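Local atomic coordinates of putative citrate lyase (Ralstonia eutropha, PDB entry 3QQW), a protein that is a putative lyase of the HpcH/HpaI aldolase/citrate lyase family, probably magnesium-dependent and possibly acting on (S)-citramalyl-CoA. Residues T121-I130 and R159-I170; P145-T154 and N169-F180. All coordinates share one frame; numbering follows the deposited sequence.

Contact 1: residues T121-I130 and R159-I170; sequences TNSGQVAEVI and RDVFQIAELPNI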
loop_
_atom_site.group_PDB
_atom_site.type_symbol
_atom_site.label_atom_id
_atom_site.label_comp_id
_atom_site.label_asym_id
_atom_site.label_seq_id
_atom_site.Cartn_x
_atom_site.Cartn_y
_atom_site.Cartn_z
ATOM N N THR C 121 12.150 -14.669 7.210
ATOM C CA THR C 121 12.629 -13.464 6.531
ATOM C C THR C 121 12.278 -13.481 5.048
ATOM O O THR C 121 12.540 -12.511 4.350
ATOM C CB THR C 121 14.122 -13.280 6.744
ATOM O OG1 THR C 121 14.806 -14.439 6.262
ATOM C CG2 THR C 121 14.469 -13.011 8.200
ATOM N N ASN C 122 11.665 -14.559 4.571
ATOM C CA ASN C 122 11.228 -14.655 3.191
ATOM C C ASN C 122 10.282 -15.837 2.977
ATOM O O ASN C 122 10.168 -16.721 3.808
ATOM C CB ASN C 122 12.414 -14.719 2.193
ATOM C CG ASN C 122 13.379 -15.845 2.415
ATOM O OD1 ASN C 122 13.060 -17.012 2.194
ATOM N ND2 ASN C 122 14.602 -15.502 2.803
ATOM N N SER C 123 9.641 -15.834 1.819
ATOM C CA SER C 123 8.691 -16.811 1.331
ATOM C C SER C 123 9.322 -18.248 1.312
ATOM O O SER C 123 8.663 -19.226 1.710
ATOM C CB SER C 123 8.225 -16.355 -0.053
ATOM O OG SER C 123 7.553 -17.343 -0.803
ATOM N N GLY C 124 10.591 -18.331 0.889
ATOM C CA GLY C 124 11.346 -19.580 0.801
ATOM C C GLY C 124 11.508 -20.307 2.118
ATOM O O GLY C 124 11.328 -21.524 2.172
ATOM N N GLN C 125 11.841 -19.566 3.188
ATOM C CA GLN C 125 11.979 -20.098 4.538
ATOM C C GLN C 125 10.660 -20.713 4.991
ATOM O O GLN C 125 10.669 -21.842 5.466
ATOM C CB GLN C 125 12.397 -18.989 5.529
ATOM C CG GLN C 125 13.860 -18.617 5.482
ATOM C CD GLN C 125 14.253 -17.723 6.629
ATOM O OE1 GLN C 125 13.415 -17.079 7.256
ATOM N NE2 GLN C 125 15.545 -17.666 6.944
ATOM N N VAL C 126 9.519 -19.996 4.781
ATOM C CA VAL C 126 8.174 -20.431 5.171
ATOM C C VAL C 126 7.824 -21.733 4.449
ATOM O O VAL C 126 7.439 -22.722 5.091
ATOM C CB VAL C 126 7.109 -19.337 4.937
ATOM C CG1 VAL C 126 5.765 -19.781 5.477
ATOM C CG2 VAL C 126 7.517 -18.023 5.594
ATOM N N ALA C 127 8.007 -21.734 3.127
ATOM C CA ALA C 127 7.756 -22.882 2.258
ATOM C C ALA C 127 8.553 -24.100 2.728
ATOM O O ALA C 127 7.989 -25.185 2.790
ATOM C CB ALA C 127 8.110 -22.526 0.815
ATOM N N GLU C 128 9.826 -23.905 3.126
ATOM C CA GLU C 128 10.734 -24.963 3.605
ATOM C C GLU C 128 10.227 -25.587 4.902
ATOM O O GLU C 128 10.236 -26.811 5.039
ATOM C CB GLU C 128 12.151 -24.387 3.811
ATOM C CG GLU C 128 13.240 -25.372 4.243
ATOM C CD GLU C 128 14.503 -24.753 4.824
ATOM O OE1 GLU C 128 14.463 -23.579 5.261
ATOM O OE2 GLU C 128 15.532 -25.464 4.868
ATOM N N VAL C 129 9.760 -24.741 5.832
ATOM C CA VAL C 129 9.261 -25.140 7.140
ATOM C C VAL C 129 7.951 -25.915 6.951
ATOM O O VAL C 129 7.779 -26.959 7.575
ATOM C CB VAL C 129 9.108 -23.904 8.088
ATOM C CG1 VAL C 129 8.495 -24.304 9.416
ATOM C CG2 VAL C 129 10.448 -23.207 8.318
ATOM N N ILE C 130 7.056 -25.423 6.069
ATOM C CA ILE C 130 5.754 -26.056 5.801
ATOM C C ILE C 130 5.947 -27.460 5.190
ATOM O O ILE C 130 5.283 -28.426 5.613
ATOM C CB ILE C 130 4.864 -25.148 4.915
ATOM C CG1 ILE C 130 4.334 -23.982 5.728
ATOM C CG2 ILE C 130 3.720 -25.937 4.252
ATOM C CD1 ILE C 130 3.834 -22.885 4.841
ATOM N N ARG C 159 7.375 -7.982 2.718
ATOM C CA ARG C 159 7.573 -7.846 1.279
ATOM C C ARG C 159 6.944 -9.055 0.548
ATOM O O ARG C 159 6.234 -8.856 -0.441
ATOM C CB ARG C 159 9.081 -7.724 0.969
ATOM C CG ARG C 159 9.467 -7.646 -0.506
ATOM C CD ARG C 159 10.917 -8.123 -0.725
ATOM N NE ARG C 159 11.140 -9.501 -0.257
ATOM C CZ ARG C 159 12.144 -9.886 0.537
ATOM N NH1 ARG C 159 13.062 -9.004 0.940
ATOM N NH2 ARG C 159 12.237 -11.153 0.939
ATOM N N ASP C 160 7.142 -10.275 1.093
ATOM C CA ASP C 160 6.658 -11.535 0.524
ATOM C C ASP C 160 5.327 -12.022 1.066
ATOM O O ASP C 160 4.960 -13.165 0.791
ATOM C CB ASP C 160 7.698 -12.647 0.758
ATOM C CG ASP C 160 9.040 -12.436 0.080
ATOM O OD1 ASP C 160 9.122 -11.584 -0.838
ATOM O OD2 ASP C 160 9.979 -13.182 0.393
ATOM N N VAL C 161 4.572 -11.160 1.773
ATOM C CA VAL C 161 3.311 -11.557 2.413
ATOM C C VAL C 161 2.291 -12.216 1.425
ATOM O O VAL C 161 1.684 -13.235 1.797
ATOM C CB VAL C 161 2.668 -10.451 3.270
ATOM C CG1 VAL C 161 2.031 -9.326 2.430
ATOM C CG2 VAL C 161 1.690 -11.061 4.273
ATOM N N PHE C 162 2.149 -11.695 0.184
ATOM C CA PHE C 162 1.204 -12.259 -0.776
ATOM C C PHE C 162 1.664 -13.629 -1.296
ATOM O O PHE C 162 0.830 -14.501 -1.587
ATOM C CB PHE C 162 0.934 -11.288 -1.929
ATOM C CG PHE C 162 -0.108 -10.264 -1.544
ATOM C CD1 PHE C 162 -1.460 -10.501 -1.774
ATOM C CD2 PHE C 162 0.258 -9.075 -0.912
ATOM C CE1 PHE C 162 -2.427 -9.556 -1.393
ATOM C CE2 PHE C 162 -0.713 -8.141 -0.517
ATOM C CZ PHE C 162 -2.043 -8.386 -0.760
ATOM N N GLN C 163 2.973 -13.835 -1.343
ATOM C CA GLN C 163 3.559 -15.106 -1.754
ATOM C C GLN C 163 3.415 -16.122 -0.601
ATOM O O GLN C 163 2.999 -17.255 -0.820
ATOM C CB GLN C 163 5.011 -14.881 -2.147
ATOM C CG GLN C 163 5.564 -15.913 -3.049
ATOM C CD GLN C 163 6.746 -15.326 -3.753
ATOM O OE1 GLN C 163 7.742 -14.929 -3.130
ATOM N NE2 GLN C 163 6.638 -15.201 -5.067
ATOM N N ILE C 164 3.676 -15.675 0.638
ATOM C CA ILE C 164 3.524 -16.498 1.844
ATOM C C ILE C 164 2.055 -16.947 1.961
ATOM O O ILE C 164 1.804 -18.127 2.141
ATOM C CB ILE C 164 4.018 -15.719 3.103
ATOM C CG1 ILE C 164 5.560 -15.606 3.112
ATOM C CG2 ILE C 164 3.491 -16.339 4.397
ATOM C CD1 ILE C 164 6.171 -14.660 4.139
ATOM N N ALA C 165 1.097 -16.029 1.782
ATOM C CA ALA C 165 -0.336 -16.320 1.888
ATOM C C ALA C 165 -0.828 -17.381 0.873
ATOM O O ALA C 165 -1.870 -17.997 1.087
ATOM C CB ALA C 165 -1.137 -15.045 1.724
ATOM N N GLU C 166 -0.072 -17.627 -0.188
ATOM C CA GLU C 166 -0.429 -18.614 -1.185
ATOM C C GLU C 166 0.096 -20.006 -0.855
ATOM O O GLU C 166 -0.300 -20.963 -1.526
ATOM C CB GLU C 166 0.099 -18.166 -2.564
ATOM C CG GLU C 166 -0.795 -17.102 -3.171
ATOM C CD GLU C 166 -1.164 -17.345 -4.610
ATOM O OE1 GLU C 166 -1.029 -18.501 -5.073
ATOM O OE2 GLU C 166 -1.714 -16.409 -5.233
ATOM N N LEU C 167 0.969 -20.116 0.174
ATOM C CA LEU C 167 1.567 -21.375 0.566
ATOM C C LEU C 167 0.531 -22.311 1.194
ATOM O O LEU C 167 -0.446 -21.825 1.770
ATOM C CB LEU C 167 2.759 -21.157 1.503
ATOM C CG LEU C 167 3.967 -20.475 0.846
ATOM C CD1 LEU C 167 4.990 -20.092 1.887
ATOM C CD2 LEU C 167 4.596 -21.366 -0.218
ATOM N N PRO C 168 0.698 -23.649 1.039
ATOM C CA PRO C 168 -0.316 -24.583 1.564
ATOM C C PRO C 168 -0.355 -24.705 3.079
ATOM O O PRO C 168 0.662 -24.561 3.761
ATOM C CB PRO C 168 0.097 -25.937 0.943
ATOM C CG PRO C 168 1.575 -25.820 0.705
ATOM C CD PRO C 168 1.770 -24.375 0.311
ATOM N N ASN C 169 -1.544 -25.048 3.590
ATOM C CA ASN C 169 -1.835 -25.331 4.996
ATOM C C ASN C 169 -1.681 -24.150 5.944
ATOM O O ASN C 169 -1.695 -24.359 7.142
ATOM C CB ASN C 169 -1.020 -26.529 5.514
ATOM C CG ASN C 169 -1.124 -27.735 4.613
ATOM O OD1 ASN C 169 -2.170 -28.016 4.014
ATOM N ND2 ASN C 169 -0.017 -28.436 4.440
ATOM N N ILE C 170 -1.620 -22.919 5.443
ATOM C CA ILE C 170 -1.596 -21.742 6.315
ATOM C C ILE C 170 -3.041 -21.396 6.614
ATOM O O ILE C 170 -3.878 -21.320 5.701
ATOM C CB ILE C 170 -0.796 -20.542 5.721
ATOM C CG1 ILE C 170 0.683 -20.939 5.484
ATOM C CG2 ILE C 170 -0.897 -19.258 6.611
ATOM C CD1 ILE C 170 1.485 -19.876 4.744
#

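Contact 2: residues P145-T154 and N169-F180; sequences PVPVHVLIET and NIEVLDFGLMDF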
loop_
_atom_site.group_PDB
_atom_site.type_symbol
_atom_site.label_atom_id
_atom_site.label_comp_id
_atom_site.label_asym_id
_atom_site.label_seq_id
_atom_site.Cartn_x
_atom_site.Cartn_y
_atom_site.Cartn_z
ATOM N N PRO C 145 -3.230 -32.525 7.029
ATOM C CA PRO C 145 -1.994 -31.778 7.333
ATOM C C PRO C 145 -2.140 -30.898 8.561
ATOM O O PRO C 145 -3.253 -30.500 8.914
ATOM C CB PRO C 145 -1.756 -30.949 6.072
ATOM C CG PRO C 145 -2.714 -31.470 5.047
ATOM C CD PRO C 145 -3.870 -32.024 5.799
ATOM N N VAL C 146 -1.013 -30.643 9.246
ATOM C CA VAL C 146 -0.957 -29.788 10.444
ATOM C C VAL C 146 -1.113 -28.331 9.960
ATOM O O VAL C 146 -0.284 -27.878 9.161
ATOM C CB VAL C 146 0.366 -29.973 11.254
ATOM C CG1 VAL C 146 0.431 -29.058 12.469
ATOM C CG2 VAL C 146 0.577 -31.408 11.666
ATOM N N PRO C 147 -2.172 -27.605 10.392
ATOM C CA PRO C 147 -2.330 -26.197 9.982
ATOM C C PRO C 147 -1.172 -25.356 10.488
ATOM O O PRO C 147 -0.600 -25.654 11.522
ATOM C CB PRO C 147 -3.649 -25.785 10.633
ATOM C CG PRO C 147 -4.362 -27.076 10.929
ATOM C CD PRO C 147 -3.252 -28.004 11.313
ATOM N N VAL C 148 -0.786 -24.354 9.724
ATOM C CA VAL C 148 0.352 -23.494 10.047
ATOM C C VAL C 148 -0.112 -22.045 10.247
ATOM O O VAL C 148 -0.999 -21.555 9.537
ATOM C CB VAL C 148 1.449 -23.602 8.938
ATOM C CG1 VAL C 148 2.645 -22.729 9.255
ATOM C CG2 VAL C 148 1.887 -25.052 8.735
ATOM N N HIS C 149 0.496 -21.390 11.246
ATOM C CA HIS C 149 0.339 -19.976 11.603
ATOM C C HIS C 149 1.667 -19.335 11.326
ATOM O O HIS C 149 2.691 -19.794 11.852
ATOM C CB HIS C 149 -0.076 -19.783 13.063
ATOM C CG HIS C 149 -1.425 -20.329 13.433
ATOM N ND1 HIS C 149 -2.019 -19.989 14.637
ATOM C CD2 HIS C 149 -2.235 -21.195 12.771
ATOM C CE1 HIS C 149 -3.167 -20.648 14.670
ATOM N NE2 HIS C 149 -3.340 -21.391 13.563
ATOM N N VAL C 150 1.689 -18.335 10.448
ATOM C CA VAL C 150 2.958 -17.710 10.062
ATOM C C VAL C 150 3.032 -16.288 10.586
ATOM O O VAL C 150 2.148 -15.469 10.325
ATOM C CB VAL C 150 3.166 -17.769 8.518
ATOM C CG1 VAL C 150 4.468 -17.112 8.101
ATOM C CG2 VAL C 150 3.130 -19.207 8.029
ATOM N N LEU C 151 4.101 -15.993 11.325
ATOM C CA LEU C 151 4.353 -14.634 11.788
ATOM C C LEU C 151 4.883 -13.783 10.653
ATOM O O LEU C 151 5.811 -14.198 9.947
ATOM C CB LEU C 151 5.376 -14.620 12.932
ATOM C CG LEU C 151 4.890 -14.598 14.394
ATOM C CD1 LEU C 151 4.043 -13.391 14.706
ATOM C CD2 LEU C 151 4.231 -15.861 14.765
ATOM N N ILE C 152 4.286 -12.599 10.476
ATOM C CA ILE C 152 4.746 -11.567 9.540
ATOM C C ILE C 152 5.324 -10.512 10.444
ATOM O O ILE C 152 4.580 -9.763 11.072
ATOM C CB ILE C 152 3.634 -11.077 8.580
ATOM C CG1 ILE C 152 2.977 -12.290 7.814
ATOM C CG2 ILE C 152 4.170 -9.992 7.623
ATOM C CD1 ILE C 152 3.931 -13.196 6.934
ATOM N N GLU C 153 6.657 -10.576 10.658
ATOM C CA GLU C 153 7.321 -9.684 11.612
ATOM C C GLU C 153 8.718 -9.249 11.149
ATOM O O GLU C 153 9.538 -8.811 11.965
ATOM C CB GLU C 153 7.386 -10.341 12.996
ATOM C CG GLU C 153 8.081 -11.688 13.078
ATOM C CD GLU C 153 7.888 -12.407 14.402
ATOM O OE1 GLU C 153 7.388 -11.778 15.359
ATOM O OE2 GLU C 153 8.225 -13.609 14.483
ATOM N N THR C 154 8.991 -9.388 9.848
ATOM C CA THR C 154 10.258 -8.983 9.252
ATOM C C THR C 154 9.984 -8.218 7.979
ATOM O O THR C 154 8.878 -8.299 7.445
ATOM C CB THR C 154 11.173 -10.183 8.988
ATOM O OG1 THR C 154 10.626 -10.986 7.955
ATOM C CG2 THR C 154 11.460 -10.999 10.228
ATOM N N ASN C 169 -1.544 -25.048 3.590
ATOM C CA ASN C 169 -1.835 -25.331 4.996
ATOM C C ASN C 169 -1.681 -24.150 5.944
ATOM O O ASN C 169 -1.695 -24.359 7.142
ATOM C CB ASN C 169 -1.020 -26.529 5.514
ATOM C CG ASN C 169 -1.124 -27.735 4.613
ATOM O OD1 ASN C 169 -2.170 -28.016 4.014
ATOM N ND2 ASN C 169 -0.017 -28.436 4.440
ATOM N N ILE C 170 -1.620 -22.919 5.443
ATOM C CA ILE C 170 -1.596 -21.742 6.315
ATOM C C ILE C 170 -3.041 -21.396 6.614
ATOM O O ILE C 170 -3.878 -21.320 5.701
ATOM C CB ILE C 170 -0.796 -20.542 5.721
ATOM C CG1 ILE C 170 0.683 -20.939 5.484
ATOM C CG2 ILE C 170 -0.897 -19.258 6.611
ATOM C CD1 ILE C 170 1.485 -19.876 4.744
ATOM N N GLU C 171 -3.351 -21.229 7.891
ATOM C CA GLU C 171 -4.707 -20.831 8.277
ATOM C C GLU C 171 -4.669 -19.491 9.006
ATOM O O GLU C 171 -5.700 -18.824 9.081
ATOM C CB GLU C 171 -5.433 -21.915 9.092
ATOM C CG GLU C 171 -4.806 -22.182 10.445
ATOM C CD GLU C 171 -5.597 -23.078 11.376
ATOM O OE1 GLU C 171 -6.562 -23.736 10.923
ATOM O OE2 GLU C 171 -5.210 -23.149 12.562
ATOM N N VAL C 172 -3.488 -19.071 9.494
ATOM C CA VAL C 172 -3.336 -17.782 10.163
ATOM C C VAL C 172 -2.043 -17.075 9.713
ATOM O O VAL C 172 -1.003 -17.717 9.546
ATOM C CB VAL C 172 -3.369 -17.874 11.723
ATOM C CG1 VAL C 172 -3.027 -16.542 12.371
ATOM C CG2 VAL C 172 -4.691 -18.384 12.257
ATOM N N LEU C 173 -2.130 -15.734 9.551
ATOM C CA LEU C 173 -1.015 -14.806 9.394
ATOM C C LEU C 173 -1.031 -13.969 10.650
ATOM O O LEU C 173 -2.040 -13.330 10.962
ATOM C CB LEU C 173 -1.058 -13.942 8.130
ATOM C CG LEU C 173 -0.947 -14.652 6.770
ATOM C CD1 LEU C 173 -0.858 -13.629 5.652
ATOM C CD2 LEU C 173 0.287 -15.594 6.712
ATOM N N ASP C 174 0.053 -14.045 11.436
ATOM C CA ASP C 174 0.163 -13.322 12.698
ATOM C C ASP C 174 0.970 -12.081 12.533
ATOM O O ASP C 174 2.072 -12.140 11.997
ATOM C CB ASP C 174 0.841 -14.224 13.761
ATOM C CG ASP C 174 0.053 -15.411 14.212
ATOM O OD1 ASP C 174 -1.014 -15.215 14.786
ATOM O OD2 ASP C 174 0.552 -16.544 14.054
ATOM N N PHE C 175 0.482 -10.965 13.036
ATOM C CA PHE C 175 1.280 -9.726 12.979
ATOM C C PHE C 175 2.190 -9.621 14.213
ATOM O O PHE C 175 1.705 -9.565 15.340
ATOM C CB PHE C 175 0.396 -8.486 12.851
ATOM C CG PHE C 175 1.236 -7.282 12.519
ATOM C CD1 PHE C 175 1.827 -7.151 11.265
ATOM C CD2 PHE C 175 1.500 -6.313 13.482
ATOM C CE1 PHE C 175 2.658 -6.068 10.973
ATOM C CE2 PHE C 175 2.328 -5.228 13.191
ATOM C CZ PHE C 175 2.892 -5.105 11.933
ATOM N N GLY C 176 3.495 -9.627 13.982
ATOM C CA GLY C 176 4.492 -9.516 15.035
ATOM C C GLY C 176 5.013 -8.096 15.082
ATOM O O GLY C 176 6.002 -7.773 14.421
ATOM N N LEU C 177 4.317 -7.231 15.847
ATOM C CA LEU C 177 4.621 -5.807 15.977
ATOM C C LEU C 177 6.044 -5.548 16.512
ATOM O O LEU C 177 6.811 -4.798 15.890
ATOM C CB LEU C 177 3.571 -5.120 16.886
ATOM C CG LEU C 177 3.808 -3.651 17.252
ATOM C CD1 LEU C 177 3.675 -2.736 16.024
ATOM C CD2 LEU C 177 2.873 -3.230 18.351
HETATM N N MSE C 178 6.376 -6.147 17.663
HETATM C CA MSE C 178 7.653 -5.932 18.332
HETATM C C MSE C 178 8.865 -6.257 17.450
HETATM O O MSE C 178 9.734 -5.400 17.314
HETATM C CB MSE C 178 7.736 -6.710 19.634
HETATM C CG MSE C 178 8.846 -6.189 20.512
HETATM SE SE MSE C 178 8.845 -6.967 22.243
HETATM C CE MSE C 178 8.980 -5.246 23.266
ATOM N N ASP C 179 8.921 -7.462 16.844
ATOM C CA ASP C 179 10.055 -7.861 16.005
ATOM C C ASP C 179 10.095 -7.065 14.716
ATOM O O ASP C 179 11.174 -6.794 14.208
ATOM C CB ASP C 179 10.026 -9.367 15.728
ATOM C CG ASP C 179 10.291 -10.194 16.982
ATOM O OD1 ASP C 179 11.360 -9.996 17.613
ATOM O OD2 ASP C 179 9.415 -11.004 17.354
ATOM N N PHE C 180 8.933 -6.664 14.209
ATOM C CA PHE C 180 8.804 -5.873 13.004
ATOM C C PHE C 180 9.410 -4.493 13.237
ATOM O O PHE C 180 10.238 -4.057 12.429
ATOM C CB PHE C 180 7.327 -5.789 12.540
ATOM C CG PHE C 180 7.156 -5.011 11.258
ATOM C CD1 PHE C 180 7.665 -5.506 10.045
ATOM C CD2 PHE C 180 6.556 -3.754 11.265
ATOM C CE1 PHE C 180 7.542 -4.770 8.872
ATOM C CE2 PHE C 180 6.458 -3.006 10.089
ATOM C CZ PHE C 180 6.936 -3.529 8.900
HETATM O O HOH W 1 -0.061 -18.668 16.088
#

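Contact 1: residues T121-I130 and R159-I170
D160 turns its CG back beside its own backbone N (chi1 -63°), which sets the carboxylate against the first turn of helix 123-139, where OD2 accepts a hydrogen bond from S123 N at 3.0 Å. That bond reaches OD2 on its anti side and runs fairly straight, 163° at the hydrogen. R159, its chain bent at chi3 (58°), grips the same carboxylate side-on: NE goes to OD1 and NH2 to OD2, both donors standing well above the carboxylate plane while the acceptors lie in the guanidinium plane. N122 CB sits at the edge of this guanidinium. N122 is the N-cap of helix 123-139, its OD1 accepting from Q125 N at 3.0 Å. One step along, S123 OG makes only a weak bond to Q163 OE1 and lies against Q163 CG. Beyond it the contact turns apolar. I164 meets V126 at about a right angle, CD1 to CG2 at 3.9 Å. L167 CD1 touches V126 CG1 and A127 N, both at 3.7 Å, and CD2 lies on A127 CB. At the far end I130 spreads its two branches: CG2 touches P168 O and CG of the proline ring, and CD1 approaches I170 CG1 at 3.8 Å. V150 of strand 148-152 continues the apolar layer beneath V126, I164 and I170. Joining neighbouring helices 123-139 and 161-164, and the loop that follows, in the barrel's outer layer, the contact is polar at the helix start and apolar along its flank; the D160 carboxylate, its charge probably balanced by the R159 salt bridge, satisfies a first-turn N-H and would probably interact favourably with the helix dipole.

Contact 2: residues P145-T154 and N169-F180
Neighbouring parallel strands 148-152 and 170-175 of the closed eight-stranded barrel meet here, with E153 just past the first strand and D179 in the helix that follows the second, both predicted magnesium ligands. Backbone bonds run up the seam from V148 N to N169 O through to G176 N, which donates to I152 O at 3.1 Å; the bond from I152 N to D174 O is almost straight (177°). Between V148 and H149 the register slips by one residue, a beta bulge at E171. E171 CG lies between its backbone N and carbonyl carbon (chi1 65°), and the extended chain beyond carries the carboxylate past P147 CB to the H149 ring. There H149 NE2 donates in its ring plane to the anti lone pair of E171 OE2 at 2.8 Å. V172 CG2 sits over one face of that imidazole in a CH-pi contact, 3.6 Å from the ring centroid, and Y114 stacks on the ring as well. ND1 shares a water with D174 OD2, 2.8 Å from ND1, so the imidazole is held at two edge positions; D174 OD1 is bonded to W253. L151 CD1 presses on D174 CB at 3.4 Å. Turned the other way, V150 CG2 rests on I170 CD1 and V150 CB on L173 CD2, facing the surrounding helices. Beyond the strands, E153 and D179 lie side by side with carboxylate planes 87° apart, and E153 OE1 comes within 2.9 Å of D179 OD2. K119 ties the pair together, NZ in a salt bridge with D179 OD2 and its backbone N bonded to E153 OE2. Two acidic residues just past the C-terminal ends of parallel strands are consistent with the metal site of a TIM barrel.

Contacts 1 and 2 lie 9 Å apart between centres and interleave along the chain: 121-130, 145-154, 159-170, then 169-180, with N169 and I170 common to both. Helix 123-139 leads into strand 148-152, and helix 161-164 into strand 170-175, so contact 1 belongs to the outer helical layer and contact 2 to the barrel wall beneath it. The layers meet directly: I164 CD1 packs on I152 CD1 at 3.9 Å, and V161 packs on L173. T121 also touches T154 near the strand ends. They take in strands 148-152 and 170-175, joined by a beta-alpha-beta crossover through helix 161-164, with helix 123-139 preceding them and the predicted magnesium site at the mouth of the wall.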